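Local coordinates for Lmo0325 protein (Listeria monocytogenes EGD-e, PDB 4RYK) that probably binds DNA as an Rgg-like transcriptional regulator, joining a helix-turn-helix domain to a C-terminal domain built of helices, at residues Glu88-Gly91 and Gly97-Ala100; Lys117-Thr122 and Val164-Asn169; Gln184-Ser189 and Leu201-Leu206; Tyr193-Arg198 and Ser234-Ser239; Asn218-Ala223 and Met258-Val263. One frame throughout, in Å; residues are numbered along the deposited sequence.

How the interactions relate
Interactions 2 and 3 are buried and essentially apolar, and they touch each other, with Val-164 of interaction 2 lying on Phe-203 of interaction 3. Interaction 1, partly buried, adjoins interaction 2 through successive helices 95-108 and 113-132 and is likewise packing without a hydrogen bond. Interactions 3 and 4 both use helix 197-216, while interactions 4 and 5 share helix 220-235, though the centres of these two contacts lie about 27 Å apart. Chemistry changes with place: two arginine N-H groups bonded to one threonine hydroxyl hold interaction 4, close to the second subunit, whereas interaction 5, about 27 Å from the chain centre, is a surface contact with one weak lysine-asparagine bond.

Interaction 1. Residues Glu88-Gly91 and Gly97-Ala100; sequences ELSG and GMQA
Gly-97 meets Leu-89 with its backbone: the two leucine methyls straddle this part of the turn, CD2 lying 3.8 Å from Gly-97 CA and CD1 3.8 Å from Gly-97 O. Having no side chain on the surface that faces Leu-89, the glycine allows the leucine to rest directly on the main chain, and the CA atoms of Leu-89 and Met-98 come within 6.4 Å. Gly-97 N is bonded to the carboxylate of Asp-94, near the start of its helix. The two elements, helices 82-91 and 95-108, follow each other in the chain across a short connection, so this is packing between consecutive helices of an all-helical fold. Met-98, present as selenomethionine, comes next. Its CG passes alongside the leucine stem, 3.9 Å from Leu-89 CB. Beyond CG the chain is extended (chi2 -152°, chi3 -170°), and this carries the terminal methyl over the backbone of helix 82-91, where CE is 3.4 Å from Ser-90 CA, a close fit. The hydroxyl of Ser-90 is a looser neighbour, with OG 3.7 Å from Met-98 CE. Helix 113-132 covers the same selenomethionine through Arg-123, Ile-124 and Ile-127, and Arg-123 also reaches Ser-90.

Interaction 2. Residues Lys117-Thr122 and Val164-Asn169; sequences KAILHT and VRIFSN
Ile-119 and Asn-169 are the residues whose backbones come nearest, their CA atoms 7.5 Å apart, so helices 113-132 and 161-170 meet here through side chains. Ile-119 does most of the work and uses both of its branches. Its longer branch has CG1 beside the backbone N (chi1 -79°) and ends with CD1 4.0 Å from Ile-166 CG1, the two isoleucines crossing at about a right angle. The shorter branch, CG2, faces the amide of Asn-169 at a looser 4.2 Å from OD1.

That amide is held from its other end. Asn-169 ND2 donates to Arg-165 O, one turn back, over 3.0 Å with an N-H...O angle of 154°, and the acceptor lies almost in the amide plane. Arg-165 O has a second donor, Ser-168 OG, also at 3.0 Å, which arrives from the opposite face of the carbonyl plane. With its nitrogen committed to its own helix, the asparagine presents the oxygen to Ile-119, and no hydrogen bond crosses between the segments. Phe-86 of helix 82-91 packs on both Ile-119 and Asn-169, while Ile-149 and Tyr-152 of helix 143-153 cover Ile-166. Packing of helix 113-132 on helix 161-170, with helices 82-91 and 143-153 covering its sides, is consistent with the TPR-like, all-helical C-terminal domain of Rgg regulators.

Interaction 3. Residues Gln184-Ser189 and Leu201-Leu206; sequences QIMLKS and LLFCHL
Met-186 and Phe-203 mark the nearest approach of the two backbones, 9.3 Å between CA atoms, in helices that run roughly antiparallel (151° between their directions). The axes of the two segments come no closer than 12.1 Å, a wide spacing that large side chains have to bridge. The tight part gathers at the rim of the Phe-203 ring. Met-186, a selenomethionine, has CG anti to its backbone nitrogen (chi1 -176°) and then bends twice, which brings SE to 3.6 Å from Phe-203 CE1. The selenium sits 86° off the ring normal and therefore at the edge, in the ring plane, giving an edge-on Met-aromatic contact.

Further round the same rim, Ser-189 OG stands 3.4 Å from Phe-203 CZ. This hydroxyl donates to Met-186 O at 3.0 Å, along a lone pair in the carbonyl plane, so its polarity is answered within its own helix and its oxygen can border the aromatic C-H. On the other flank Met-186 and Leu-206 reach toward each other tip to tip, with leucine CD2 3.8 Å from both CG and CE of Met-186.

By contrast, the outward sides of the helices carry Gln-184, Lys-188 and His-205, which are solvent-exposed and add nothing to the contact. On the inner side, Leu-161 and Val-164 of helix 161-170 pack against Phe-203 and Ser-168 of that helix touches Leu-206, while Trp-159, in the preceding loop, lies on Met-186; helices 176-193 and 197-216 thus form a pair laid against helix 161-170.

Interaction 4. Residues Tyr193-Arg198 and Ser234-Ser239; sequences YRYYDR and SETSGS
Arg-194 grips Thr-236 side-on, with two nitrogens bonded to one oxygen. A bend at chi3 (-82°) turns the edge of the guanidinium toward the hydroxyl. NE reaches Thr-236 OG1 at 3.1 Å (N-H...O 149°) and Arg-194 NH2 reaches the same OG1 at 3.2 Å (145°), the oxygen lying close to the guanidinium plane. The threonine hydroxyl is also bonded to Glu-232 O, so it accepts from the arginine while being tied back to helix 220-235.

The carbonyl of Thr-236 is still more fully used. Ser-239 OG comes in at 2.7 Å from Thr-236 O, and Ser-237 OG and Ser-239 N also donate to it, folding the loop around this oxygen. Arg-194 O, 3.3 Å from Thr-236 CG2, is bonded to Arg-200 NH1.

Apolar packing completes the contact: Thr-236 CG2 sits over one face of the Tyr-195 ring, 4.1 Å from its centroid, as a CH-pi contact, while Ser-237 CB is at the ring's edge. A bound tartrate, probably from the crystallisation liquor, lies near this tyrosine.

The arrangement joins two helix-to-helix connections: a type I turn, Tyr-193 to Tyr-196, leading to the N-cap of helix 197-216, and the loop after helix 220-235. It borders the dimer interface, where Asp-197 pairs with Arg-198 of the second subunit, and Arg-198 with Asp-197 of the second subunit, in reciprocal intersubunit salt bridges.

Interaction 5. Residues Asn218-Ala223 and Met258-Val263; sequences NKINYA and MKEGEV
Ile-220 and Lys-259 face each other with their CA atoms 8.0 Å apart, at the point where one helix begins and another ends. Asn-218, with positive phi, is the C-prime residue of a Schellman motif that finishes helix 197-216, and Lys-219 then takes the N-cap position of helix 220-235. The opposite segment repeats the theme: helix 243-259 finishes in a Schellman motif with Gly-261 at C-prime, and Glu-262 is the N-cap residue of the next helix.

Among the side chains, Lys-259 spans the gap between the segments. It is bent at chi2, chi3 and chi4, which curls its aliphatic part over Ile-220, where Lys-259 CE lies 3.9 Å from Ile-220 CD1. The curl also turns the ammonium group toward Asn-218, whose side chain it meets at about a right angle. Lys-259 NZ is 2.9 Å from Asn-218 OD1, a weak hydrogen bond; CE lies as near to that oxygen, so the exact placing of the lysine end is doubtful. NZ has a further long, weak ion pair with Glu-300 of helix 283-300. The other branch of Ile-220, CG2, passes Glu-260, 4.3 Å from its OE2; the carboxylate's stronger partner is the amide of Asn-224, one turn along helix 220-235.

The lysine thus plays two parts, its methylenes shielding an isoleucine and its charge reaching an amide oxygen. With Asn-218 and Glu-260 exposed and the one polar link weak, the chemistry implies a surface contact that rests more on aliphatic packing than on hydrogen bonding.

Interaction 1. Residues Glu88-Gly91 and Gly97-Ala100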
# COMPACT_ATOMS: atom_id res chain seq x y z
N GLU A 88 15.20 -9.76 -0.40
CA GLU A 88 15.11 -11.12 0.12
C GLU A 88 16.48 -11.79 0.21
O GLU A 88 16.83 -12.35 1.22
CB GLU A 88 14.19 -11.93 -0.74
CG GLU A 88 14.18 -13.37 -0.33
CD GLU A 88 12.95 -14.06 -0.82
OE1 GLU A 88 12.45 -13.62 -1.88
OE2 GLU A 88 12.50 -15.02 -0.15
N LEU A 89 17.27 -11.74 -0.86
CA LEU A 89 18.60 -12.33 -0.83
C LEU A 89 19.52 -11.67 0.20
O LEU A 89 20.21 -12.36 0.95
CB LEU A 89 19.22 -12.22 -2.22
CG LEU A 89 18.51 -12.98 -3.33
CD1 LEU A 89 18.95 -12.52 -4.70
CD2 LEU A 89 18.80 -14.45 -3.17
N SER A 90 19.56 -10.33 0.21
CA SER A 90 20.35 -9.59 1.21
C SER A 90 20.00 -10.04 2.61
O SER A 90 20.87 -10.34 3.42
CB SER A 90 20.07 -8.09 1.12
OG SER A 90 20.85 -7.57 0.10
N GLY A 91 18.69 -10.02 2.87
CA GLY A 91 18.14 -10.37 4.16
C GLY A 91 18.60 -11.70 4.70
O GLY A 91 18.91 -11.79 5.88
N GLY A 97 22.66 -16.94 -4.40
CA GLY A 97 21.48 -16.37 -5.07
C GLY A 97 21.72 -14.98 -5.70
O GLY A 97 21.25 -14.68 -6.80
N MSE A 98 22.49 -14.14 -5.03
CA MSE A 98 22.81 -12.83 -5.59
C MSE A 98 23.61 -12.98 -6.83
O MSE A 98 23.42 -12.21 -7.79
CB MSE A 98 23.69 -12.03 -4.68
CG MSE A 98 22.98 -11.89 -3.37
SE MSE A 98 23.64 -10.22 -2.62
CE MSE A 98 22.83 -10.50 -0.87
N GLN A 99 24.56 -13.92 -6.83
CA GLN A 99 25.39 -14.10 -8.02
C GLN A 99 24.52 -14.54 -9.22
O GLN A 99 24.74 -14.09 -10.35
CB GLN A 99 26.48 -15.13 -7.76
CG GLN A 99 27.36 -15.45 -8.95
CD GLN A 99 28.19 -14.26 -9.37
OE1 GLN A 99 28.95 -13.69 -8.57
NE2 GLN A 99 28.04 -13.86 -10.62
N ALA A 100 23.53 -15.37 -8.96
CA ALA A 100 22.57 -15.79 -10.01
C ALA A 100 21.72 -14.61 -10.48
O ALA A 100 21.50 -14.40 -11.68
CB ALA A 100 21.68 -16.91 -9.47

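Interaction 2. Residues Lys117-Thr122 and Val164-Asn169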
# COMPACT_ATOMS: atom_id res chain seq x y z
N LYS A 117 23.73 -3.53 -11.10
CA LYS A 117 24.84 -4.51 -11.06
C LYS A 117 25.91 -4.13 -10.07
O LYS A 117 26.42 -4.99 -9.36
CB LYS A 117 25.46 -4.69 -12.42
CG LYS A 117 24.50 -5.38 -13.37
CD LYS A 117 25.17 -5.80 -14.66
CE LYS A 117 25.40 -4.66 -15.61
NZ LYS A 117 25.10 -5.13 -17.00
N ALA A 118 26.21 -2.84 -9.99
CA ALA A 118 27.23 -2.40 -9.03
C ALA A 118 26.76 -2.68 -7.61
O ALA A 118 27.53 -3.10 -6.74
CB ALA A 118 27.56 -0.92 -9.23
N ILE A 119 25.48 -2.50 -7.36
CA ILE A 119 24.96 -2.76 -6.01
C ILE A 119 25.13 -4.22 -5.64
O ILE A 119 25.62 -4.57 -4.55
CB ILE A 119 23.49 -2.27 -5.89
CG1 ILE A 119 23.50 -0.75 -5.70
CG2 ILE A 119 22.78 -2.91 -4.71
CD1 ILE A 119 22.18 -0.13 -6.02
N LEU A 120 24.76 -5.08 -6.55
CA LEU A 120 24.89 -6.48 -6.35
C LEU A 120 26.36 -6.89 -6.15
O LEU A 120 26.66 -7.67 -5.26
CB LEU A 120 24.32 -7.19 -7.56
CG LEU A 120 22.86 -7.61 -7.57
CD1 LEU A 120 22.51 -8.12 -8.96
CD2 LEU A 120 22.59 -8.71 -6.57
N HIS A 121 27.25 -6.40 -7.01
CA HIS A 121 28.65 -6.73 -6.86
C HIS A 121 29.14 -6.33 -5.51
O HIS A 121 29.81 -7.12 -4.86
CB HIS A 121 29.50 -5.98 -7.87
CG HIS A 121 29.64 -6.70 -9.17
ND1 HIS A 121 29.05 -6.25 -10.33
CD2 HIS A 121 30.33 -7.82 -9.49
CE1 HIS A 121 29.37 -7.07 -11.32
NE2 HIS A 121 30.15 -8.02 -10.84
N THR A 122 28.83 -5.11 -5.06
CA THR A 122 29.36 -4.68 -3.77
C THR A 122 28.82 -5.55 -2.67
O THR A 122 29.54 -5.83 -1.70
CB THR A 122 29.07 -3.21 -3.40
OG1 THR A 122 27.66 -2.99 -3.26
CG2 THR A 122 29.59 -2.28 -4.45
N VAL A 164 15.80 6.59 -4.46
CA VAL A 164 15.60 6.45 -3.02
C VAL A 164 16.12 5.09 -2.56
O VAL A 164 16.84 4.97 -1.57
CB VAL A 164 14.10 6.59 -2.60
CG1 VAL A 164 13.98 6.42 -1.14
CG2 VAL A 164 13.58 7.97 -2.94
N ARG A 165 15.81 4.05 -3.32
CA ARG A 165 16.34 2.71 -2.98
C ARG A 165 17.84 2.62 -3.18
O ARG A 165 18.54 2.03 -2.39
CB ARG A 165 15.67 1.69 -3.87
CG ARG A 165 14.22 1.50 -3.52
CD ARG A 165 13.55 0.88 -4.71
NE ARG A 165 12.29 0.45 -4.25
CZ ARG A 165 11.13 0.65 -4.81
NH1 ARG A 165 10.93 1.25 -6.03
NH2 ARG A 165 10.13 0.14 -4.10
N ILE A 166 18.35 3.22 -4.25
CA ILE A 166 19.78 3.19 -4.49
C ILE A 166 20.51 3.88 -3.33
O ILE A 166 21.46 3.32 -2.75
CB ILE A 166 20.13 3.82 -5.84
CG1 ILE A 166 19.73 2.88 -6.98
CG2 ILE A 166 21.63 4.09 -5.89
CD1 ILE A 166 19.64 3.57 -8.32
N PHE A 167 20.03 5.07 -2.97
CA PHE A 167 20.62 5.89 -1.94
C PHE A 167 20.65 5.11 -0.68
O PHE A 167 21.67 5.11 0.04
CB PHE A 167 19.78 7.12 -1.68
CG PHE A 167 20.33 8.01 -0.63
CD1 PHE A 167 21.62 8.50 -0.74
CD2 PHE A 167 19.55 8.42 0.41
CE1 PHE A 167 22.12 9.38 0.20
CE2 PHE A 167 20.04 9.31 1.34
CZ PHE A 167 21.32 9.77 1.25
N SER A 168 19.57 4.42 -0.39
CA SER A 168 19.56 3.75 0.87
C SER A 168 20.59 2.57 0.93
O SER A 168 21.04 2.27 2.02
CB SER A 168 18.17 3.31 1.24
OG SER A 168 17.94 2.13 0.55
N ASN A 169 21.01 1.96 -0.18
CA ASN A 169 22.16 1.01 -0.14
C ASN A 169 23.52 1.67 -0.21
O ASN A 169 24.50 1.19 0.34
CB ASN A 169 22.12 0.03 -1.33
CG ASN A 169 21.05 -0.97 -1.19
OD1 ASN A 169 21.30 -2.14 -0.87
ND2 ASN A 169 19.84 -0.54 -1.40

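Interaction 3. Residues Gln184-Ser189 and Leu201-Leu206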
# COMPACT_ATOMS: atom_id res chain seq x y z
N GLN A 184 19.24 16.10 0.93
CA GLN A 184 18.44 17.27 0.56
C GLN A 184 17.70 17.03 -0.76
O GLN A 184 16.52 17.27 -0.86
CB GLN A 184 19.27 18.56 0.56
CG GLN A 184 19.60 18.99 1.99
CD GLN A 184 20.67 20.09 2.10
OE1 GLN A 184 21.23 20.60 1.10
NE2 GLN A 184 20.96 20.47 3.34
N ILE A 185 18.32 16.47 -1.76
CA ILE A 185 17.56 16.13 -2.98
C ILE A 185 16.44 15.10 -2.73
O ILE A 185 15.33 15.26 -3.24
CB ILE A 185 18.48 15.54 -4.04
CG1 ILE A 185 19.68 16.46 -4.31
CG2 ILE A 185 17.71 15.24 -5.30
CD1 ILE A 185 19.43 17.58 -5.28
N MSE A 186 16.76 14.03 -1.99
CA MSE A 186 15.80 12.97 -1.53
C MSE A 186 14.62 13.71 -0.93
O MSE A 186 13.46 13.38 -1.21
CB MSE A 186 16.44 11.89 -0.56
CG MSE A 186 15.86 10.50 0.12
SE MSE A 186 14.69 11.22 1.62
CE MSE A 186 16.28 11.17 2.74
N LEU A 187 14.86 14.67 -0.05
CA LEU A 187 13.73 15.32 0.64
C LEU A 187 12.72 15.94 -0.31
O LEU A 187 11.55 15.90 -0.01
CB LEU A 187 14.15 16.38 1.65
CG LEU A 187 14.75 15.89 2.96
CD1 LEU A 187 15.07 17.10 3.84
CD2 LEU A 187 13.80 14.91 3.66
N LYS A 188 13.14 16.49 -1.43
CA LYS A 188 12.19 17.05 -2.40
C LYS A 188 11.27 15.95 -2.95
O LYS A 188 10.13 16.17 -3.25
CB LYS A 188 12.92 17.68 -3.56
CG LYS A 188 13.81 18.80 -3.11
CD LYS A 188 14.34 19.62 -4.28
CE LYS A 188 14.90 18.73 -5.38
NZ LYS A 188 15.70 19.52 -6.37
N SER A 189 11.77 14.74 -3.10
CA SER A 189 10.90 13.71 -3.61
C SER A 189 10.02 13.15 -2.47
O SER A 189 8.85 12.85 -2.70
CB SER A 189 11.70 12.62 -4.33
OG SER A 189 12.28 11.71 -3.41
N LEU A 201 5.99 4.21 2.89
CA LEU A 201 6.63 3.19 3.72
C LEU A 201 8.12 3.05 3.40
O LEU A 201 8.93 2.81 4.27
CB LEU A 201 5.95 1.82 3.51
CG LEU A 201 4.44 1.75 3.87
CD1 LEU A 201 3.84 0.34 3.59
CD2 LEU A 201 4.21 2.11 5.33
N LEU A 202 8.48 3.20 2.14
CA LEU A 202 9.91 3.24 1.76
C LEU A 202 10.61 4.42 2.40
O LEU A 202 11.68 4.27 2.95
CB LEU A 202 10.00 3.37 0.28
CG LEU A 202 11.42 3.37 -0.28
CD1 LEU A 202 12.07 2.01 -0.10
CD2 LEU A 202 11.37 3.77 -1.76
N PHE A 203 10.00 5.62 2.40
CA PHE A 203 10.64 6.71 3.11
C PHE A 203 10.75 6.44 4.61
O PHE A 203 11.78 6.76 5.20
CB PHE A 203 9.97 8.03 2.79
CG PHE A 203 10.35 8.55 1.44
CD1 PHE A 203 11.53 9.22 1.26
CD2 PHE A 203 9.54 8.38 0.38
CE1 PHE A 203 11.90 9.70 0.02
CE2 PHE A 203 9.90 8.85 -0.86
CZ PHE A 203 11.07 9.51 -1.05
N CYS A 204 9.70 5.89 5.24
CA CYS A 204 9.77 5.57 6.66
C CYS A 204 10.93 4.68 7.00
O CYS A 204 11.69 4.95 7.91
CB CYS A 204 8.50 4.90 7.16
SG CYS A 204 7.07 6.02 7.32
N HIS A 205 11.06 3.61 6.23
CA HIS A 205 12.15 2.69 6.38
C HIS A 205 13.52 3.38 6.24
O HIS A 205 14.43 3.13 7.01
CB HIS A 205 11.99 1.64 5.30
CG HIS A 205 13.09 0.65 5.28
ND1 HIS A 205 13.19 -0.37 6.19
CD2 HIS A 205 14.18 0.55 4.48
CE1 HIS A 205 14.27 -1.08 5.94
NE2 HIS A 205 14.89 -0.54 4.91
N LEU A 206 13.67 4.21 5.23
CA LEU A 206 14.94 4.88 5.02
C LEU A 206 15.20 5.83 6.20
O LEU A 206 16.31 5.87 6.73
CB LEU A 206 14.89 5.69 3.75
CG LEU A 206 16.09 6.64 3.54
CD1 LEU A 206 17.38 5.84 3.58
CD2 LEU A 206 15.99 7.39 2.24

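Interaction 4. Residues Tyr193-Arg198 and Ser234-Ser239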
# COMPACT_ATOMS: atom_id res chain seq x y z
N TYR A 193 6.05 12.21 -2.48
CA TYR A 193 5.74 10.81 -2.33
C TYR A 193 5.17 10.42 -0.96
O TYR A 193 4.78 9.28 -0.77
CB TYR A 193 6.97 9.93 -2.61
CG TYR A 193 7.36 9.79 -4.05
CD1 TYR A 193 6.61 9.01 -4.91
CD2 TYR A 193 8.51 10.40 -4.56
CE1 TYR A 193 6.97 8.85 -6.24
CE2 TYR A 193 8.89 10.24 -5.92
CZ TYR A 193 8.11 9.47 -6.74
OH TYR A 193 8.41 9.27 -8.07
N ARG A 194 5.12 11.35 -0.01
CA ARG A 194 4.68 10.98 1.32
C ARG A 194 3.18 10.67 1.29
O ARG A 194 2.70 10.03 2.18
CB ARG A 194 4.94 12.08 2.36
CG ARG A 194 4.33 13.43 2.05
CD ARG A 194 4.93 14.50 2.95
NE ARG A 194 4.23 14.46 4.22
CZ ARG A 194 3.62 15.47 4.79
NH1 ARG A 194 3.65 16.68 4.26
NH2 ARG A 194 2.99 15.27 5.94
N TYR A 195 2.47 11.14 0.28
CA TYR A 195 1.08 10.77 0.10
C TYR A 195 0.89 9.52 -0.80
O TYR A 195 -0.23 9.16 -1.16
CB TYR A 195 0.26 11.98 -0.40
CG TYR A 195 0.40 13.22 0.49
CD1 TYR A 195 1.44 14.13 0.27
CD2 TYR A 195 -0.45 13.45 1.58
CE1 TYR A 195 1.60 15.26 1.08
CE2 TYR A 195 -0.31 14.58 2.38
CZ TYR A 195 0.73 15.47 2.12
OH TYR A 195 0.96 16.59 2.89
N TYR A 196 1.97 8.87 -1.19
CA TYR A 196 1.89 7.67 -1.99
C TYR A 196 2.00 6.49 -0.99
O TYR A 196 2.95 6.37 -0.22
CB TYR A 196 3.00 7.66 -3.04
CG TYR A 196 3.05 6.48 -3.99
CD1 TYR A 196 1.90 5.93 -4.55
CD2 TYR A 196 4.27 5.98 -4.40
CE1 TYR A 196 1.98 4.85 -5.42
CE2 TYR A 196 4.36 4.91 -5.26
CZ TYR A 196 3.22 4.36 -5.77
OH TYR A 196 3.36 3.30 -6.64
N ASP A 197 0.98 5.65 -0.94
CA ASP A 197 0.99 4.54 0.02
C ASP A 197 2.29 3.78 -0.02
O ASP A 197 2.94 3.61 1.01
CB ASP A 197 -0.26 3.63 -0.11
CG ASP A 197 -0.41 2.96 -1.46
OD1 ASP A 197 0.35 3.16 -2.42
OD2 ASP A 197 -1.38 2.21 -1.56
N ARG A 198 2.76 3.41 -1.21
CA ARG A 198 4.00 2.63 -1.30
C ARG A 198 5.24 3.45 -1.00
O ARG A 198 6.19 2.96 -0.40
CB ARG A 198 4.11 1.96 -2.68
CG ARG A 198 3.15 0.77 -2.74
CD ARG A 198 2.92 0.24 -4.13
NE ARG A 198 1.81 -0.68 -4.09
CZ ARG A 198 1.11 -1.10 -5.14
NH1 ARG A 198 1.46 -0.74 -6.35
NH2 ARG A 198 0.06 -1.89 -4.97
N SER A 234 5.37 8.99 8.96
CA SER A 234 4.55 7.92 9.55
C SER A 234 3.14 8.40 9.97
O SER A 234 2.24 7.59 10.16
CB SER A 234 5.29 7.27 10.71
OG SER A 234 5.45 8.17 11.77
N GLU A 235 2.97 9.72 10.07
CA GLU A 235 1.72 10.30 10.50
C GLU A 235 1.01 11.01 9.39
O GLU A 235 -0.03 11.58 9.61
CB GLU A 235 1.97 11.29 11.63
CG GLU A 235 2.35 10.56 12.91
CD GLU A 235 2.82 11.51 14.00
OE1 GLU A 235 2.42 12.68 13.95
OE2 GLU A 235 3.56 11.10 14.91
N THR A 236 1.53 10.89 8.20
CA THR A 236 1.03 11.60 7.04
C THR A 236 -0.40 11.23 6.74
O THR A 236 -0.74 10.05 6.67
CB THR A 236 1.92 11.37 5.80
OG1 THR A 236 3.14 12.12 5.94
CG2 THR A 236 1.22 11.86 4.56
N SER A 237 -1.21 12.27 6.62
CA SER A 237 -2.63 12.20 6.32
C SER A 237 -3.42 11.21 7.20
O SER A 237 -4.42 10.60 6.74
CB SER A 237 -2.80 11.89 4.84
OG SER A 237 -2.87 10.50 4.66
N GLY A 238 -2.95 11.06 8.45
CA GLY A 238 -3.55 10.18 9.47
C GLY A 238 -3.51 8.69 9.10
O GLY A 238 -4.23 7.89 9.67
N SER A 239 -2.64 8.34 8.15
CA SER A 239 -2.58 6.98 7.57
C SER A 239 -2.59 5.80 8.53
O SER A 239 -1.69 5.66 9.47
CB SER A 239 -1.29 6.83 6.70
OG SER A 239 -1.35 7.70 5.59

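Interaction 5. Residues Asn218-Ala223 and Met258-Val263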
# COMPACT_ATOMS: atom_id res chain seq x y z
N ASN A 218 26.41 9.29 17.23
CA ASN A 218 26.35 10.42 18.12
C ASN A 218 26.23 11.77 17.41
O ASN A 218 26.75 12.78 17.90
CB ASN A 218 27.60 10.44 18.99
CG ASN A 218 27.39 11.20 20.26
OD1 ASN A 218 26.34 11.12 20.85
ND2 ASN A 218 28.39 11.95 20.67
N LYS A 219 25.54 11.80 16.28
CA LYS A 219 25.22 13.04 15.60
C LYS A 219 23.80 13.35 15.92
O LYS A 219 22.89 13.05 15.13
CB LYS A 219 25.40 12.86 14.11
CG LYS A 219 26.83 12.52 13.72
CD LYS A 219 27.06 12.88 12.26
CE LYS A 219 28.55 12.88 11.93
NZ LYS A 219 28.90 11.54 11.39
N ILE A 220 23.59 13.90 17.11
CA ILE A 220 22.26 14.01 17.72
C ILE A 220 21.37 15.11 17.12
O ILE A 220 20.14 14.92 16.96
CB ILE A 220 22.39 14.10 19.25
CG1 ILE A 220 23.10 12.85 19.78
CG2 ILE A 220 21.03 14.20 19.93
CD1 ILE A 220 22.47 11.52 19.37
N ASN A 221 21.98 16.23 16.73
CA ASN A 221 21.25 17.26 15.97
C ASN A 221 20.63 16.67 14.71
O ASN A 221 19.48 16.87 14.43
CB ASN A 221 22.16 18.40 15.55
CG ASN A 221 22.72 19.16 16.74
OD1 ASN A 221 22.18 19.06 17.85
ND2 ASN A 221 23.79 19.92 16.52
N TYR A 222 21.45 15.95 13.96
CA TYR A 222 20.99 15.35 12.72
C TYR A 222 19.96 14.24 12.99
O TYR A 222 19.00 14.10 12.24
CB TYR A 222 22.18 14.81 11.95
CG TYR A 222 23.08 15.86 11.30
CD1 TYR A 222 22.76 17.22 11.31
CD2 TYR A 222 24.24 15.46 10.64
CE1 TYR A 222 23.59 18.14 10.70
CE2 TYR A 222 25.07 16.37 10.03
CZ TYR A 222 24.74 17.71 10.05
OH TYR A 222 25.59 18.63 9.43
N ALA A 223 20.19 13.46 14.04
CA ALA A 223 19.28 12.38 14.38
C ALA A 223 17.92 12.96 14.67
O ALA A 223 16.93 12.43 14.23
CB ALA A 223 19.78 11.60 15.58
N MSE A 258 17.26 9.63 25.91
CA MSE A 258 18.31 9.13 26.80
C MSE A 258 19.60 9.87 26.57
O MSE A 258 20.27 10.24 27.50
CB MSE A 258 18.51 7.63 26.63
CG MSE A 258 17.26 6.90 27.08
SE MSE A 258 17.52 4.97 27.29
CE MSE A 258 16.95 4.45 25.50
N LYS A 259 19.93 10.10 25.33
CA LYS A 259 21.09 10.86 24.97
C LYS A 259 20.98 12.32 25.34
O LYS A 259 21.99 12.96 25.50
CB LYS A 259 21.31 10.80 23.47
CG LYS A 259 21.79 9.46 22.96
CD LYS A 259 23.23 9.22 23.36
CE LYS A 259 24.18 10.07 22.54
NZ LYS A 259 25.24 10.59 23.44
N GLU A 260 19.78 12.87 25.42
CA GLU A 260 19.65 14.26 25.79
C GLU A 260 19.52 14.40 27.30
O GLU A 260 18.95 15.38 27.76
CB GLU A 260 18.45 14.89 25.09
CG GLU A 260 18.67 15.09 23.60
CD GLU A 260 17.39 15.45 22.86
OE1 GLU A 260 16.27 15.20 23.36
OE2 GLU A 260 17.51 15.99 21.74
N GLY A 261 20.00 13.42 28.06
CA GLY A 261 19.81 13.38 29.51
C GLY A 261 18.42 13.13 30.08
O GLY A 261 18.23 13.21 31.29
N GLU A 262 17.43 12.81 29.26
CA GLU A 262 16.09 12.58 29.75
C GLU A 262 15.92 11.07 29.88
O GLU A 262 15.06 10.44 29.20
CB GLU A 262 15.12 13.11 28.71
CG GLU A 262 14.89 14.60 28.76
CD GLU A 262 13.62 14.87 29.53
OE1 GLU A 262 13.65 14.72 30.77
OE2 GLU A 262 12.59 15.17 28.87
N VAL A 263 16.76 10.47 30.72
CA VAL A 263 17.05 9.05 30.66
C VAL A 263 15.92 8.15 31.02
O VAL A 263 15.67 7.15 30.34
CB VAL A 263 18.16 8.63 31.60
CG1 VAL A 263 18.26 7.10 31.63
CG2 VAL A 263 19.47 9.25 31.17